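Local structure of acetyltransferase (Sinorhizobium meliloti, 4JXR) at residues S24-V29 against E34-E39. The protein probably transfers an acyl group, most likely acetyl from acetyl-CoA, to an acceptor, as a GNAT-superfamily enzyme of the phosphinothricin acetyltransferase type. Residues are numbered along the deposited sequence; the frame is centred on the assembly and turned at random. Where two conformers were deposited one is given.
Sequences SVLNGV and ETPPSE
Val25 and Leu26, in the last turn of helix 14-27, receive the chain as it doubles back through residues 34-39, which end the loop between the first two helices of this GNAT fold and enter helix 39-51. The contact begins at Glu34, where Val25 CG1 approaches the carbonyl, 3.3 Å from Glu34 O. A chi1 of 167° sets CG1 beside the carbonyl carbon of Val25 and CG2 beside its backbone N, and the two methyls divide the loop between them: CG1 meets Glu34 to Pro36, CG2 meets Pro37. No direct hydrogen bond crosses the contact; one water donates to both Val25 O and Glu34 O, at 2.8 Å from each. Val25 O also accepts from Lys152 NZ. Glu34 and Thr35 both set off away from residues 24-29: the carboxylate forms a salt bridge with Arg185 of the second subunit, and Thr35 OG1 is hydrogen-bonded to Ser186 O of that subunit, so this loop belongs to the dimer interface too. Pro36 makes the main apolar contact, its CA 5.9 Å from Val25 CA. Its ring touches two residues, with CD 3.9 Å from Val25 CG1 and CG 3.8 Å from Leu26 CD2; the side chains of Leu26 and Pro36 cross at about a right angle. Further on, Pro37 CD lies 4.3 Å from Val25 CG2, and the ring also packs on Tyr21 and Met42. Ser38 is the N-cap of helix 39-51, its OG hydrogen-bonded to Glu41 N.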
loop_
_atom_site.group_PDB
_atom_site.type_symbol
_atom_site.label_atom_id
_atom_site.label_comp_id
_atom_site.label_asym_id
_atom_site.label_seq_id
_atom_site.Cartn_x
_atom_site.Cartn_y
_atom_site.Cartn_z
ATOM N N SER A 24 -17.048 3.344 -11.997
ATOM C CA SER A 24 -16.479 3.699 -10.692
ATOM C C SER A 24 -15.322 4.672 -10.832
ATOM O O SER A 24 -15.205 5.655 -10.065
ATOM C CB SER A 24 -16.008 2.440 -9.976
ATOM O OG SER A 24 -15.513 2.720 -8.661
ATOM N N VAL A 25 -14.456 4.441 -11.804
ATOM C CA VAL A 25 -13.334 5.330 -12.015
ATOM C C VAL A 25 -13.825 6.744 -12.325
ATOM O O VAL A 25 -13.295 7.716 -11.800
ATOM C CB VAL A 25 -12.415 4.812 -13.146
ATOM C CG1 VAL A 25 -11.423 5.885 -13.588
ATOM C CG2 VAL A 25 -11.675 3.559 -12.694
ATOM N N LEU A 26 -14.827 6.855 -13.198
ATOM C CA LEU A 26 -15.310 8.155 -13.635
ATOM C C LEU A 26 -16.173 8.844 -12.632
ATOM O O LEU A 26 -16.094 10.107 -12.569
ATOM C CB LEU A 26 -16.074 8.009 -14.932
ATOM C CG LEU A 26 -15.256 7.543 -16.119
ATOM C CD1 LEU A 26 -16.135 7.237 -17.338
ATOM C CD2 LEU A 26 -14.165 8.533 -16.479
ATOM N N ASN A 27 -17.012 8.153 -11.880
ATOM C CA ASN A 27 -18.010 8.796 -11.064
ATOM C C ASN A 27 -17.815 8.673 -9.573
ATOM O O ASN A 27 -18.471 9.393 -8.831
ATOM C CB ASN A 27 -19.365 8.262 -11.470
ATOM C CG ASN A 27 -19.716 8.629 -12.939
ATOM O OD1 ASN A 27 -19.288 9.682 -13.486
ATOM N ND2 ASN A 27 -20.513 7.792 -13.557
ATOM N N GLY A 28 -16.895 7.845 -9.108
ATOM C CA GLY A 28 -16.781 7.561 -7.666
ATOM C C GLY A 28 -15.431 7.879 -7.087
ATOM O O GLY A 28 -14.537 8.344 -7.808
ATOM N N VAL A 29 -15.261 7.633 -5.803
ATOM C CA VAL A 29 -13.946 7.782 -5.213
ATOM C C VAL A 29 -13.515 6.504 -4.490
ATOM O O VAL A 29 -12.548 6.560 -3.732
ATOM C CB VAL A 29 -13.833 9.031 -4.287
ATOM C CG1 VAL A 29 -13.923 10.325 -5.096
ATOM C CG2 VAL A 29 -14.876 8.964 -3.188
ATOM N N GLU A 34 -7.775 7.431 -12.244
ATOM C CA GLU A 34 -8.421 8.548 -12.915
ATOM C C GLU A 34 -8.884 8.153 -14.321
ATOM O O GLU A 34 -9.943 8.567 -14.753
ATOM C CB GLU A 34 -7.452 9.729 -12.988
ATOM C CG GLU A 34 -7.757 10.763 -14.067
ATOM C CD GLU A 34 -6.750 11.906 -14.139
ATOM O OE1 GLU A 34 -5.607 11.682 -14.559
ATOM O OE2 GLU A 34 -7.129 13.039 -13.790
ATOM N N THR A 35 -8.058 7.376 -15.012
ATOM C CA THR A 35 -8.334 6.984 -16.395
ATOM C C THR A 35 -8.835 5.560 -16.399
ATOM O O THR A 35 -8.129 4.677 -15.916
ATOM C CB THR A 35 -7.077 7.142 -17.265
ATOM O OG1 THR A 35 -6.652 8.524 -17.202
ATOM C CG2 THR A 35 -7.371 6.756 -18.700
ATOM N N PRO A 36 -10.017 5.289 -16.936
ATOM C CA PRO A 36 -10.457 3.893 -16.937
ATOM C C PRO A 36 -9.517 2.985 -17.683
ATOM O O PRO A 36 -9.153 3.271 -18.846
ATOM C CB PRO A 36 -11.789 3.948 -17.680
ATOM C CG PRO A 36 -12.292 5.366 -17.400
ATOM C CD PRO A 36 -11.065 6.194 -17.443
ATOM N N PRO A 37 -9.137 1.850 -17.102
ATOM C CA PRO A 37 -8.339 0.894 -17.832
ATOM C C PRO A 37 -9.130 0.282 -18.953
ATOM O O PRO A 37 -10.326 0.126 -18.889
ATOM C CB PRO A 37 -7.944 -0.135 -16.796
ATOM C CG PRO A 37 -8.190 0.515 -15.483
ATOM C CD PRO A 37 -9.243 1.537 -15.663
ATOM N N SER A 38 -8.410 -0.123 -19.999
ATOM C CA SER A 38 -9.020 -0.897 -21.064
ATOM C C SER A 38 -9.356 -2.308 -20.582
ATOM O O SER A 38 -8.845 -2.782 -19.570
ATOM C CB SER A 38 -8.008 -1.005 -22.219
ATOM O OG SER A 38 -6.928 -1.811 -21.805
ATOM N N GLU A 39 -10.194 -3.008 -21.356
ATOM C CA GLU A 39 -10.466 -4.383 -21.090
ATOM C C GLU A 39 -9.201 -5.212 -21.090
ATOM O O GLU A 39 -9.015 -6.109 -20.279
ATOM C CB GLU A 39 -11.510 -4.929 -22.058
ATOM C CG GLU A 39 -11.906 -6.351 -21.735
ATOM C CD GLU A 39 -12.972 -6.956 -22.665
ATOM O OE1 GLU A 39 -13.675 -6.209 -23.286
ATOM O OE2 GLU A 39 -13.009 -8.212 -22.692
HETATM O O HOH W 1 -11.826 9.794 -13.046
#